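Local coordinates for protein fructose-bisphosphate aldolase (Plasmodium falciparum, PDB 4TR9) that belongs to the class I fructose-bisphosphate aldolases and folds as a TIM barrel, with 38D bound in a pocket, at residues 88-93 with 144-149. Residues are numbered along the deposited sequence; the frame is centred on the assembly and turned at random.
Sequences TLFQKN and YKAGAR
The CB methyl of A146, at the end of helix 136-146 on the outer layer of the TIM barrel, packs against the side chains of L89 and F90, where helix 86-89 runs out into a loop. No hydrogen bond joins the two segments; the contact is wholly apolar. L89 directs its CB toward segment 144-149 and carries CG anti to the backbone N (chi1 -179°), which brings its branch onto A146 CB, CD2 nearest at 3.7 Å and CG and CD1 close behind. F90 meets the same methyl obliquely, CE1 lying 3.6 Å and CZ 3.8 Å from A146 CB, while L89 CG lies over one face of the F90 ring, offset toward its rim. L89 also touches Y143 and F90 touches E142, both earlier on helix 136-146, and L89 meets V100 of helix 99-105 as well. Beyond A146 the chain turns through G147, whose positive phi (130°) closes the helix in a Schellman motif and leads through A148 into strand 150-157. R149 folds back over this helix end: its NH2 lies above the Y144 ring centre and donates, nearly in the guanidinium plane, to A148 O (2.7 Å), from above that carbonyl's plane, and to Y144 O (2.8 Å), which also accepts from G147 N at 3.1 Å.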
# COMPACT_ATOMS: atom_id res chain seq x y z
N THR A 88 -9.44 33.31 -19.21
CA THR A 88 -10.76 33.37 -19.84
C THR A 88 -11.88 33.57 -18.82
O THR A 88 -12.87 34.25 -19.10
CB THR A 88 -11.04 32.09 -20.65
OG1 THR A 88 -9.95 31.84 -21.55
CG2 THR A 88 -12.32 32.22 -21.45
N LEU A 89 -11.71 32.99 -17.64
CA LEU A 89 -12.72 33.07 -16.58
C LEU A 89 -13.00 34.51 -16.17
O LEU A 89 -14.15 34.86 -15.87
CB LEU A 89 -12.27 32.25 -15.37
CG LEU A 89 -13.23 32.21 -14.18
CD1 LEU A 89 -14.57 31.60 -14.59
CD2 LEU A 89 -12.62 31.43 -13.03
N PHE A 90 -11.97 35.34 -16.16
CA PHE A 90 -12.11 36.74 -15.77
C PHE A 90 -11.98 37.67 -16.97
O PHE A 90 -11.44 38.77 -16.86
CB PHE A 90 -11.08 37.12 -14.71
CG PHE A 90 -11.09 36.23 -13.50
CD1 PHE A 90 -11.89 36.52 -12.41
CD2 PHE A 90 -10.28 35.10 -13.45
CE1 PHE A 90 -11.90 35.71 -11.30
CE2 PHE A 90 -10.29 34.28 -12.34
CZ PHE A 90 -11.10 34.59 -11.26
N GLN A 91 -12.47 37.22 -18.13
CA GLN A 91 -12.29 37.97 -19.36
C GLN A 91 -13.63 38.42 -19.96
O GLN A 91 -14.66 37.78 -19.75
CB GLN A 91 -11.51 37.13 -20.38
CG GLN A 91 -10.85 37.94 -21.48
CD GLN A 91 -10.01 37.08 -22.40
OE1 GLN A 91 -10.28 35.89 -22.57
NE2 GLN A 91 -8.98 37.67 -22.99
N LYS A 92 -13.59 39.52 -20.71
CA LYS A 92 -14.79 40.04 -21.37
C LYS A 92 -14.53 40.26 -22.86
O LYS A 92 -13.42 40.60 -23.27
CB LYS A 92 -15.24 41.33 -20.68
CG LYS A 92 -15.37 42.54 -21.60
CD LYS A 92 -14.12 43.40 -21.59
CE LYS A 92 -13.94 44.08 -20.24
NZ LYS A 92 -15.08 44.98 -19.91
N ASN A 93 -15.57 40.06 -23.67
CA ASN A 93 -15.46 40.21 -25.12
C ASN A 93 -15.51 41.66 -25.59
O ASN A 93 -15.25 42.59 -24.83
CB ASN A 93 -16.55 39.40 -25.82
CG ASN A 93 -17.95 39.75 -25.33
OD1 ASN A 93 -18.17 40.80 -24.73
ND2 ASN A 93 -18.90 38.86 -25.59
N TYR A 144 -14.99 29.80 -7.73
CA TYR A 144 -16.41 29.59 -7.45
C TYR A 144 -17.18 30.89 -7.52
O TYR A 144 -18.26 30.97 -8.11
CB TYR A 144 -16.60 28.93 -6.08
CG TYR A 144 -18.04 28.57 -5.78
CD1 TYR A 144 -18.56 27.34 -6.16
CD2 TYR A 144 -18.88 29.45 -5.11
CE1 TYR A 144 -19.87 27.00 -5.88
CE2 TYR A 144 -20.19 29.12 -4.83
CZ TYR A 144 -20.68 27.90 -5.22
OH TYR A 144 -21.99 27.56 -4.94
N LYS A 145 -16.63 31.93 -6.90
CA LYS A 145 -17.27 33.24 -6.86
C LYS A 145 -17.25 33.88 -8.25
O LYS A 145 -18.04 34.76 -8.55
CB LYS A 145 -16.59 34.15 -5.84
CG LYS A 145 -17.49 35.23 -5.28
CD LYS A 145 -16.78 36.04 -4.20
CE LYS A 145 -15.72 36.94 -4.80
NZ LYS A 145 -16.31 37.97 -5.70
N ALA A 146 -16.32 33.41 -9.09
CA ALA A 146 -16.21 33.90 -10.45
C ALA A 146 -17.25 33.25 -11.36
O ALA A 146 -17.60 33.79 -12.41
CB ALA A 146 -14.81 33.65 -10.99
N GLY A 147 -17.75 32.09 -10.94
CA GLY A 147 -18.79 31.40 -11.69
C GLY A 147 -18.50 29.94 -11.97
O GLY A 147 -19.37 29.22 -12.45
N ALA A 148 -17.28 29.50 -11.66
CA ALA A 148 -16.89 28.11 -11.90
C ALA A 148 -17.62 27.17 -10.94
O ALA A 148 -17.81 27.49 -9.77
CB ALA A 148 -15.39 27.95 -11.76
N ARG A 149 -18.01 26.01 -11.45
CA ARG A 149 -18.73 25.03 -10.64
C ARG A 149 -18.06 23.65 -10.70
O ARG A 149 -18.46 22.73 -9.99
CB ARG A 149 -20.19 24.93 -11.08
CG ARG A 149 -21.02 26.14 -10.71
CD ARG A 149 -21.07 26.32 -9.20
NE ARG A 149 -21.80 27.51 -8.80
CZ ARG A 149 -21.25 28.70 -8.58
NH1 ARG A 149 -22.00 29.73 -8.21
NH2 ARG A 149 -19.94 28.86 -8.72